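Side-chain contacts in aspartate--tRNA(Asp/Asn) ligase (Sulfolobus tokodaii, PDB 1WYD), which activates L-aspartate with ATP and transfers it to the acceptor end of both tRNA(Asp) and tRNA(Asn), working as a non-discriminating class II aminoacyl-tRNA synthetase: residues M239-L242 against E243-H247; D298-T302 against P303-I307; D345-K349 against F350-V354; A402-M405 against V406-G410. All blocks are in the same frame, centred on the assembly; numbering follows the deposited sequence.

Followed from the N terminus, the four contacts come in series, each finished before the next begins, so none nests in or crosses another. Contact 1 spans successive turns of helix 235-256. Contact 2 turns the preceding loop into the start of helix 302-312, and contact 3 closes the tight hairpin between strands 343-348 and 351-358. Contact 4 runs to the end of helix 401-409. The hairpin ties them together: Leu346 and Val354 pack on Leu242 and Leu246 of contact 1, Ile347 and Phe350 meet Leu305 and Thr302 of contact 2, and the backbone of Glu352 reaches Arg403 of contact 4; Leu246 also packs directly on Leu404. All belong to the catalytic domain.

Contact 1: M239-L242 against E243-H247; sequences MQLL and EKILH
Four consecutive i-to-i+4 backbone hydrogen bonds join Met239-Leu242 to Glu243-His247, from Glu243 N on Met239 O to Leu246 N on Leu242 O, the last being short at 2.7 Å and almost straight, while Lys244 N to Gln240 O is weak. Above this bond Leu242 and Leu246 lie one turn apart, and the CD1 methyl of Leu242 rests 3.8 Å from CG of Leu246. The branch gets there because Leu242 CG stands opposite its backbone N (chi1 151°), which swings it over its own carbonyl and along the helix. These two leucines form the side of helix 235-256 that lies on the central sheet of the class II synthetase catalytic domain, where Leu242 touches Phe318 and Phe344 and Leu246 touches Leu346.

A second ridge, one residue back, turns toward helix 128-150. Here Leu241 CD2 meets Ile245 CG1 at 4.0 Å, with Ile245 CD1 barely farther off, and Ile245 also packs on Phe144, Thr147 and Leu148. Cutting Ile245 back to an alanine would probably leave the Leu241 methyl without its neighbour in the next turn and open a gap against Phe144 and Leu148.

Gln240 and Lys244 are exposed, whereas Glu243 is buried. Lys244 lays its CD 3.3 Å from Gln240 O, covering that carbonyl with methylene before the chain bends at chi3. Glu243 OE1 lies 3.7 Å from Gln240 CG, its carboxylate turned 22° from the Gln240 amide; the other oxygen, OE2, accepts a hydrogen bond from Ile275 N.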
loop_
_atom_site.group_PDB
_atom_site.type_symbol
_atom_site.label_atom_id
_atom_site.label_comp_id
_atom_site.label_asym_id
_atom_site.label_seq_id
_atom_site.Cartn_x
_atom_site.Cartn_y
_atom_site.Cartn_z
ATOM N N MET B 239 14.209 -7.300 14.940
ATOM C CA MET B 239 13.477 -8.420 15.537
ATOM C C MET B 239 12.573 -7.948 16.700
ATOM O O MET B 239 11.395 -8.325 16.766
ATOM C CB MET B 239 14.418 -9.562 15.937
ATOM C CG MET B 239 14.768 -10.445 14.792
ATOM S SD MET B 239 15.542 -12.000 15.275
ATOM C CE MET B 239 17.284 -11.481 15.597
ATOM N N GLN B 240 13.088 -7.063 17.551
ATOM C CA GLN B 240 12.268 -6.445 18.609
ATOM C C GLN B 240 11.181 -5.487 18.121
ATOM O O GLN B 240 10.152 -5.303 18.778
ATOM C CB GLN B 240 13.155 -5.681 19.566
ATOM C CG GLN B 240 13.612 -6.505 20.706
ATOM C CD GLN B 240 14.572 -5.727 21.578
ATOM O OE1 GLN B 240 14.353 -4.528 21.850
ATOM N NE2 GLN B 240 15.655 -6.383 21.995
ATOM N N LEU B 241 11.436 -4.821 17.000
ATOM C CA LEU B 241 10.404 -3.996 16.372
ATOM C C LEU B 241 9.273 -4.913 15.895
ATOM O O LEU B 241 8.085 -4.643 16.142
ATOM C CB LEU B 241 11.007 -3.230 15.197
ATOM C CG LEU B 241 10.442 -1.909 14.674
ATOM C CD1 LEU B 241 10.578 -1.936 13.160
ATOM C CD2 LEU B 241 9.007 -1.630 15.066
ATOM N N LEU B 242 9.649 -6.004 15.222
ATOM C CA LEU B 242 8.675 -6.883 14.594
ATOM C C LEU B 242 7.817 -7.537 15.676
ATOM O O LEU B 242 6.605 -7.578 15.554
ATOM C CB LEU B 242 9.369 -7.893 13.657
ATOM C CG LEU B 242 8.782 -9.259 13.400
ATOM C CD1 LEU B 242 7.742 -9.189 12.294
ATOM C CD2 LEU B 242 9.868 -10.161 13.022
ATOM N N GLU B 243 8.459 -8.012 16.738
ATOM C CA GLU B 243 7.771 -8.512 17.932
ATOM C C GLU B 243 6.635 -7.567 18.323
ATOM O O GLU B 243 5.481 -7.978 18.466
ATOM C CB GLU B 243 8.770 -8.673 19.107
ATOM C CG GLU B 243 9.653 -9.933 19.067
ATOM C CD GLU B 243 10.618 -10.083 20.264
ATOM O OE1 GLU B 243 10.970 -9.067 20.934
ATOM O OE2 GLU B 243 11.041 -11.235 20.541
ATOM N N LYS B 244 6.946 -6.293 18.458
ATOM C CA LYS B 244 5.928 -5.332 18.853
ATOM C C LYS B 244 4.819 -5.153 17.813
ATOM O O LYS B 244 3.646 -4.981 18.165
ATOM C CB LYS B 244 6.578 -3.985 19.196
ATOM C CG LYS B 244 7.381 -4.026 20.513
ATOM C CD LYS B 244 8.567 -3.006 20.541
ATOM C CE LYS B 244 8.139 -1.616 21.028
ATOM N NZ LYS B 244 9.337 -0.755 21.402
ATOM N N ILE B 245 5.217 -5.160 16.536
ATOM C CA ILE B 245 4.306 -5.141 15.388
ATOM C C ILE B 245 3.322 -6.321 15.454
ATOM O O ILE B 245 2.112 -6.139 15.464
ATOM C CB ILE B 245 5.143 -5.184 14.061
ATOM C CG1 ILE B 245 5.895 -3.858 13.843
ATOM C CG2 ILE B 245 4.253 -5.554 12.833
ATOM C CD1 ILE B 245 6.647 -3.824 12.545
ATOM N N LEU B 246 3.868 -7.527 15.524
ATOM C CA LEU B 246 3.071 -8.757 15.516
ATOM C C LEU B 246 2.130 -8.810 16.687
ATOM O O LEU B 246 1.001 -9.261 16.574
ATOM C CB LEU B 246 3.979 -9.966 15.591
ATOM C CG LEU B 246 4.807 -10.352 14.383
ATOM C CD1 LEU B 246 5.485 -11.667 14.690
ATOM C CD2 LEU B 246 3.896 -10.516 13.197
ATOM N N HIS B 247 2.608 -8.317 17.813
ATOM C CA HIS B 247 1.812 -8.223 19.010
ATOM C C HIS B 247 0.645 -7.277 18.793
ATOM O O HIS B 247 -0.498 -7.574 19.182
ATOM C CB HIS B 247 2.686 -7.752 20.182
ATOM C CG HIS B 247 1.971 -7.750 21.488
ATOM N ND1 HIS B 247 1.811 -8.890 22.247
ATOM C CD2 HIS B 247 1.312 -6.768 22.136
ATOM C CE1 HIS B 247 1.118 -8.601 23.333
ATOM N NE2 HIS B 247 0.794 -7.322 23.283
#

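Contact 2: D298-T302 against P303-I307; sequences DDIGT and PELRI
Leu305 folds back over the loop that leads into its own helix, and each of its side-chain atoms has a neighbour there. CB sits 3.4 Å from Thr302 O. Because CG takes the place beside the backbone N (chi1 -64°), it leans toward the helix start and lies 3.5 Å from Gly301 O, the same carbonyl that accepts the Leu305 N-H at 2.9 Å. From CG the branches part: CD1 passes beside Thr302 CA, while CD2 meets Ile300 CG2 at 4.0 Å, the two side chains crossing at about a right angle. That methyl of Ile300 also lies 3.7 Å from Glu304 CB and so touches both Glu304 and Leu305.

Farther along, Arg306 N is bound to Thr302 O, and the Thr302 CG2 methyl sits over one face of the Arg306 guanidinium, 3.6 Å from NH1. Phe350 completes this group, touching Thr302 and making a cation-pi contact with Arg306. Glu304 bends at chi2 (88°) and carries OE2 back toward Gly301, where its negative charge would probably suit the positive end of the helix dipole.

Gly301 is the N-cap of helix 302-312, and Pro303 fits the first turn, where no backbone N-H is needed. Ile300 just before the cap, packed on Leu305 five residues later, makes the hydrophobic staple of a helix N terminus.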
loop_
_atom_site.group_PDB
_atom_site.type_symbol
_atom_site.label_atom_id
_atom_site.label_comp_id
_atom_site.label_asym_id
_atom_site.label_seq_id
_atom_site.Cartn_x
_atom_site.Cartn_y
_atom_site.Cartn_z
ATOM N N ASP B 298 23.446 -26.923 5.431
ATOM C CA ASP B 298 22.255 -27.317 4.681
ATOM C C ASP B 298 21.067 -26.422 4.969
ATOM O O ASP B 298 21.000 -25.766 5.992
ATOM C CB ASP B 298 21.865 -28.766 4.984
ATOM C CG ASP B 298 22.966 -29.755 4.661
ATOM O OD1 ASP B 298 22.783 -30.958 4.952
ATOM O OD2 ASP B 298 24.049 -29.420 4.138
ATOM N N ASP B 299 20.120 -26.402 4.048
ATOM C CA ASP B 299 18.898 -25.640 4.235
ATOM C C ASP B 299 18.002 -26.341 5.244
ATOM O O ASP B 299 18.198 -27.508 5.539
ATOM C CB ASP B 299 18.185 -25.456 2.891
ATOM C CG ASP B 299 17.106 -24.374 2.940
ATOM O OD1 ASP B 299 16.940 -23.678 3.977
ATOM O OD2 ASP B 299 16.353 -24.172 1.969
ATOM N N ILE B 300 17.037 -25.614 5.795
ATOM C CA ILE B 300 16.057 -26.188 6.699
ATOM C C ILE B 300 14.684 -26.127 6.027
ATOM O O ILE B 300 13.997 -25.121 6.081
ATOM C CB ILE B 300 16.100 -25.459 8.062
ATOM C CG1 ILE B 300 17.482 -25.621 8.694
ATOM C CG2 ILE B 300 15.013 -25.965 9.012
ATOM C CD1 ILE B 300 17.594 -25.073 10.092
ATOM N N GLY B 301 14.299 -27.223 5.389
ATOM C CA GLY B 301 13.051 -27.289 4.661
ATOM C C GLY B 301 11.823 -27.444 5.536
ATOM O O GLY B 301 11.918 -27.644 6.763
ATOM N N THR B 302 10.659 -27.357 4.885
ATOM C CA THR B 302 9.383 -27.530 5.567
ATOM C C THR B 302 9.372 -28.799 6.397
ATOM O O THR B 302 9.056 -28.733 7.607
ATOM C CB THR B 302 8.230 -27.533 4.577
ATOM O OG1 THR B 302 8.176 -26.260 3.938
ATOM C CG2 THR B 302 6.896 -27.646 5.305
ATOM N N PRO B 303 9.729 -29.944 5.783
ATOM C CA PRO B 303 9.793 -31.214 6.523
ATOM C C PRO B 303 10.563 -31.024 7.831
ATOM O O PRO B 303 10.035 -31.457 8.855
ATOM C CB PRO B 303 10.532 -32.164 5.571
ATOM C CG PRO B 303 11.095 -31.257 4.447
ATOM C CD PRO B 303 10.122 -30.114 4.370
ATOM N N GLU B 304 11.711 -30.329 7.814
ATOM C CA GLU B 304 12.468 -30.012 9.042
ATOM C C GLU B 304 11.756 -29.071 10.020
ATOM O O GLU B 304 11.824 -29.267 11.252
ATOM C CB GLU B 304 13.867 -29.468 8.707
ATOM C CG GLU B 304 14.852 -30.570 8.332
ATOM C CD GLU B 304 14.843 -30.917 6.840
ATOM O OE1 GLU B 304 13.913 -31.614 6.381
ATOM O OE2 GLU B 304 15.785 -30.492 6.128
ATOM N N LEU B 305 11.092 -28.046 9.476
ATOM C CA LEU B 305 10.350 -27.083 10.298
ATOM C C LEU B 305 9.240 -27.780 11.066
ATOM O O LEU B 305 8.938 -27.416 12.210
ATOM C CB LEU B 305 9.770 -25.970 9.448
ATOM C CG LEU B 305 10.729 -25.049 8.719
ATOM C CD1 LEU B 305 9.938 -24.150 7.775
ATOM C CD2 LEU B 305 11.545 -24.206 9.706
ATOM N N ARG B 306 8.655 -28.801 10.454
ATOM C CA ARG B 306 7.673 -29.633 11.164
ATOM C C ARG B 306 8.247 -30.258 12.433
ATOM O O ARG B 306 7.648 -30.141 13.500
ATOM C CB ARG B 306 7.061 -30.699 10.264
ATOM C CG ARG B 306 5.999 -30.130 9.332
ATOM C CD ARG B 306 5.115 -31.182 8.656
ATOM N NE ARG B 306 4.087 -30.551 7.827
ATOM C CZ ARG B 306 4.192 -30.394 6.500
ATOM N NH1 ARG B 306 5.285 -30.846 5.844
ATOM N NH2 ARG B 306 3.198 -29.798 5.828
ATOM N N ILE B 307 9.421 -30.874 12.309
ATOM C CA ILE B 307 10.062 -31.543 13.431
ATOM C C ILE B 307 10.504 -30.476 14.429
ATOM O O ILE B 307 10.354 -30.649 15.654
ATOM C CB ILE B 307 11.252 -32.406 12.940
ATOM C CG1 ILE B 307 10.798 -33.400 11.874
ATOM C CG2 ILE B 307 11.906 -33.157 14.085
ATOM C CD1 ILE B 307 11.750 -33.456 10.695
#

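Contact 3: D345-K349 against F350-V354; sequences DLIYK and FLEIV
Leu346 faces both Ile353 and Val354 in a classic beta bulge, Tyr348 pairs with Leu351 next to the turn, and Phe350 sits in the turn itself. The carbonyl of Leu346 takes two N-H groups: Ile353 N at 2.8 Å, nearly straight onto the oxygen, and Val354 N through a weak bond. Beside it, Leu346 CB packs 3.9 Å from Val354 CB. Tyr348 and Leu351 close the two-residue hairpin turn with a pair of backbone bonds. Tyr348 CB touches Ile353 CD1 at 3.7 Å, Lys349 CG lies over the centre of the Tyr348 ring, and Tyr348 OH is hydrogen-bonded to Tyr266 OH. Phe350 holds its CG between backbone N and carbonyl (chi1 59°), and its CB lies 3.4 Å from Lys349 C.

Across the bulge, Glu352 OE1 lies 3.5 Å from Asp345 OD2, with the carboxylate planes 46° apart; Asp345 OD1 is salt-bridged to Arg327. With an alanine in place of Glu352, the predicted magnesium and ATP site would probably lose one of its carboxylates, leaving Asp345 without the acid that faces it. The close approach of two carboxylates, one of them the predicted magnesium ligand Glu352, is consistent with a site where a bound cation would relieve their repulsion.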
loop_
_atom_site.group_PDB
_atom_site.type_symbol
_atom_site.label_atom_id
_atom_site.label_comp_id
_atom_site.label_asym_id
_atom_site.label_seq_id
_atom_site.Cartn_x
_atom_site.Cartn_y
_atom_site.Cartn_z
ATOM N N ASP B 345 15.068 -15.915 10.316
ATOM C CA ASP B 345 13.725 -16.184 9.803
ATOM C C ASP B 345 12.762 -16.200 10.981
ATOM O O ASP B 345 13.133 -16.653 12.067
ATOM C CB ASP B 345 13.671 -17.523 9.075
ATOM C CG ASP B 345 14.539 -17.537 7.827
ATOM O OD1 ASP B 345 15.262 -16.561 7.601
ATOM O OD2 ASP B 345 14.603 -18.483 7.033
ATOM N N LEU B 346 11.546 -15.686 10.784
ATOM C CA LEU B 346 10.481 -15.947 11.744
ATOM C C LEU B 346 9.569 -17.030 11.213
ATOM O O LEU B 346 8.947 -16.862 10.154
ATOM C CB LEU B 346 9.658 -14.698 12.093
ATOM C CG LEU B 346 8.530 -14.932 13.125
ATOM C CD1 LEU B 346 9.070 -15.387 14.538
ATOM C CD2 LEU B 346 7.647 -13.738 13.279
ATOM N N ILE B 347 9.500 -18.133 11.965
ATOM C CA ILE B 347 8.613 -19.256 11.670
ATOM C C ILE B 347 7.376 -19.268 12.544
ATOM O O ILE B 347 7.467 -19.123 13.793
ATOM C CB ILE B 347 9.347 -20.596 11.868
ATOM C CG1 ILE B 347 10.773 -20.543 11.306
ATOM C CG2 ILE B 347 8.509 -21.770 11.317
ATOM C CD1 ILE B 347 10.848 -20.538 9.770
ATOM N N TYR B 348 6.232 -19.477 11.902
ATOM C CA TYR B 348 5.009 -19.894 12.586
ATOM C C TYR B 348 4.659 -21.343 12.284
ATOM O O TYR B 348 4.268 -21.667 11.157
ATOM C CB TYR B 348 3.830 -19.005 12.194
ATOM C CG TYR B 348 2.511 -19.519 12.713
ATOM C CD1 TYR B 348 1.575 -20.091 11.861
ATOM C CD2 TYR B 348 2.202 -19.438 14.067
ATOM C CE1 TYR B 348 0.357 -20.558 12.342
ATOM C CE2 TYR B 348 0.993 -19.905 14.544
ATOM C CZ TYR B 348 0.073 -20.452 13.673
ATOM O OH TYR B 348 -1.138 -20.918 14.165
ATOM N N LYS B 349 4.754 -22.191 13.308
ATOM C CA LYS B 349 4.728 -23.669 13.196
ATOM C C LYS B 349 5.730 -24.246 12.190
ATOM O O LYS B 349 6.870 -24.500 12.527
ATOM C CB LYS B 349 3.302 -24.200 12.967
ATOM C CG LYS B 349 2.353 -23.821 14.099
ATOM C CD LYS B 349 1.040 -24.583 14.074
ATOM C CE LYS B 349 0.102 -23.924 15.081
ATOM N NZ LYS B 349 -1.297 -24.445 15.102
ATOM N N PHE B 350 5.327 -24.431 10.939
ATOM C CA PHE B 350 6.269 -24.849 9.905
ATOM C C PHE B 350 6.249 -23.916 8.697
ATOM O O PHE B 350 6.612 -24.322 7.590
ATOM C CB PHE B 350 5.964 -26.289 9.452
ATOM C CG PHE B 350 4.577 -26.465 8.889
ATOM C CD1 PHE B 350 3.536 -26.895 9.712
ATOM C CD2 PHE B 350 4.309 -26.178 7.549
ATOM C CE1 PHE B 350 2.228 -27.036 9.218
ATOM C CE2 PHE B 350 3.024 -26.303 7.042
ATOM C CZ PHE B 350 1.970 -26.737 7.885
ATOM N N LEU B 351 5.835 -22.673 8.887
ATOM C CA LEU B 351 5.801 -21.737 7.760
ATOM C C LEU B 351 6.692 -20.527 8.020
ATOM O O LEU B 351 6.696 -19.981 9.132
ATOM C CB LEU B 351 4.358 -21.308 7.490
ATOM C CG LEU B 351 3.998 -20.477 6.251
ATOM C CD1 LEU B 351 4.199 -21.223 4.862
ATOM C CD2 LEU B 351 2.575 -20.053 6.455
ATOM N N GLU B 352 7.467 -20.122 7.019
ATOM C CA GLU B 352 8.311 -18.932 7.155
ATOM C C GLU B 352 7.450 -17.699 6.906
ATOM O O GLU B 352 6.734 -17.611 5.921
ATOM C CB GLU B 352 9.517 -18.974 6.221
ATOM C CG GLU B 352 10.520 -17.836 6.412
ATOM C CD GLU B 352 11.283 -17.511 5.127
ATOM O OE1 GLU B 352 12.057 -18.377 4.640
ATOM O OE2 GLU B 352 11.126 -16.386 4.600
ATOM N N ILE B 353 7.489 -16.758 7.818
ATOM C CA ILE B 353 6.552 -15.661 7.746
ATOM C C ILE B 353 7.320 -14.400 7.423
ATOM O O ILE B 353 6.816 -13.515 6.733
ATOM C CB ILE B 353 5.841 -15.536 9.097
ATOM C CG1 ILE B 353 5.119 -16.840 9.394
ATOM C CG2 ILE B 353 4.955 -14.297 9.153
ATOM C CD1 ILE B 353 3.646 -16.842 9.144
ATOM N N VAL B 354 8.556 -14.332 7.912
ATOM C CA VAL B 354 9.366 -13.137 7.783
ATOM C C VAL B 354 10.797 -13.593 7.578
ATOM O O VAL B 354 11.187 -14.607 8.149
ATOM C CB VAL B 354 9.297 -12.239 9.071
ATOM C CG1 VAL B 354 9.976 -10.916 8.839
ATOM C CG2 VAL B 354 7.884 -11.996 9.524
#

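Contact 4: A402-M405 against V406-G410; sequences ARLM and VMLTG
Hydrogen bonding between Ala402-Met405 and Val406-Gly410 is mostly weak. Val406 N is shared between Ala402 O and Arg403 O, and Leu408 N between Leu404 O and Met405 O, none of the four close to straight. The short bond comes from a side chain: Thr409 OG1 donates to Met405 O at 2.6 Å, from 42° above the carbonyl plane. Thr409 can do this because its hydroxyl stands between backbone N and carbonyl (chi1 55°), folded back on the helix, and Thr409 OG1 is also hydrogen-bonded to Ile411 N. Gly410 then leaves the helix with positive phi.

Apolar contacts line the buried sides. Leu404 CG meets Leu408 CD1 at 3.9 Å, while its CD1 reaches toward the sulfur of Met407, 4.3 Å away. Met405 bends twice along its chain, and its CE comes to 3.5 Å from Thr409 CG2. Leu408 continues onto Ile249, Val250 and Ile253 of helix 235-256, and Met405 onto helix 128-150.

The charged group points out of this packing. Arg403 gives NH1 to Glu352 O and NH2 to Phe218 O, and its NE forms a salt bridge with the sulfonate of a bound buffer molecule. The strand-helix unit of 394-409 corresponds to motif 3 of class II synthetases, and an arginine steadied by two carbonyls while facing an anion is consistent with its predicted role in binding ATP.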
loop_
_atom_site.group_PDB
_atom_site.type_symbol
_atom_site.label_atom_id
_atom_site.label_comp_id
_atom_site.label_asym_id
_atom_site.label_seq_id
_atom_site.Cartn_x
_atom_site.Cartn_y
_atom_site.Cartn_z
ATOM N N ALA B 402 0.203 -12.734 2.914
ATOM C CA ALA B 402 -0.689 -13.864 2.940
ATOM C C ALA B 402 -0.184 -15.010 3.838
ATOM O O ALA B 402 -1.002 -15.767 4.375
ATOM C CB ALA B 402 -0.987 -14.342 1.560
ATOM N N ARG B 403 1.142 -15.132 3.988
ATOM C CA ARG B 403 1.678 -16.082 4.923
ATOM C C ARG B 403 1.289 -15.652 6.346
ATOM O O ARG B 403 0.867 -16.484 7.137
ATOM C CB ARG B 403 3.188 -16.178 4.794
ATOM C CG ARG B 403 3.639 -17.349 4.030
ATOM C CD ARG B 403 4.789 -16.995 3.171
ATOM N NE ARG B 403 5.133 -18.045 2.222
ATOM C CZ ARG B 403 6.081 -18.936 2.458
ATOM N NH1 ARG B 403 6.743 -18.915 3.624
ATOM N NH2 ARG B 403 6.359 -19.856 1.557
ATOM N N LEU B 404 1.399 -14.355 6.650
ATOM C CA LEU B 404 0.995 -13.810 7.964
ATOM C C LEU B 404 -0.473 -14.087 8.154
ATOM O O LEU B 404 -0.926 -14.322 9.254
ATOM C CB LEU B 404 1.240 -12.299 8.060
ATOM C CG LEU B 404 0.504 -11.485 9.138
ATOM C CD1 LEU B 404 0.983 -11.835 10.625
ATOM C CD2 LEU B 404 0.612 -9.980 8.847
ATOM N N MET B 405 -1.224 -14.125 7.058
ATOM C CA MET B 405 -2.641 -14.397 7.216
ATOM C C MET B 405 -2.981 -15.814 7.761
ATOM O O MET B 405 -3.992 -15.971 8.455
ATOM C CB MET B 405 -3.383 -14.063 5.948
ATOM C CG MET B 405 -3.499 -12.563 5.741
ATOM S SD MET B 405 -4.724 -11.793 6.858
ATOM C CE MET B 405 -6.210 -12.647 6.549
ATOM N N VAL B 406 -2.124 -16.807 7.465
ATOM C CA VAL B 406 -2.265 -18.160 8.003
ATOM C C VAL B 406 -2.232 -18.137 9.530
ATOM O O VAL B 406 -3.046 -18.796 10.202
ATOM C CB VAL B 406 -1.134 -19.072 7.538
ATOM C CG1 VAL B 406 -1.208 -20.427 8.231
ATOM C CG2 VAL B 406 -1.170 -19.240 6.007
ATOM N N MET B 407 -1.294 -17.371 10.079
ATOM C CA MET B 407 -1.186 -17.190 11.517
ATOM C C MET B 407 -2.411 -16.433 12.080
ATOM O O MET B 407 -2.775 -16.579 13.251
ATOM C CB MET B 407 0.165 -16.486 11.826
ATOM C CG MET B 407 0.347 -16.045 13.254
ATOM S SD MET B 407 1.768 -14.946 13.447
ATOM C CE MET B 407 2.143 -15.422 15.135
ATOM N N LEU B 408 -3.065 -15.633 11.259
ATOM C CA LEU B 408 -4.208 -14.867 11.750
ATOM C C LEU B 408 -5.589 -15.442 11.459
ATOM O O LEU B 408 -6.593 -14.865 11.899
ATOM C CB LEU B 408 -4.158 -13.412 11.276
ATOM C CG LEU B 408 -2.893 -12.609 11.552
ATOM C CD1 LEU B 408 -3.045 -11.323 10.800
ATOM C CD2 LEU B 408 -2.777 -12.320 13.079
ATOM N N THR B 409 -5.673 -16.566 10.747
ATOM C CA THR B 409 -6.987 -17.095 10.369
ATOM C C THR B 409 -7.104 -18.597 10.528
ATOM O O THR B 409 -8.194 -19.129 10.677
ATOM C CB THR B 409 -7.275 -16.758 8.896
ATOM O OG1 THR B 409 -6.192 -17.267 8.098
ATOM C CG2 THR B 409 -7.242 -15.262 8.688
ATOM N N GLY B 410 -5.968 -19.287 10.460
ATOM C CA GLY B 410 -5.986 -20.733 10.428
ATOM C C GLY B 410 -6.047 -21.332 9.025
ATOM O O GLY B 410 -5.790 -22.557 8.866
#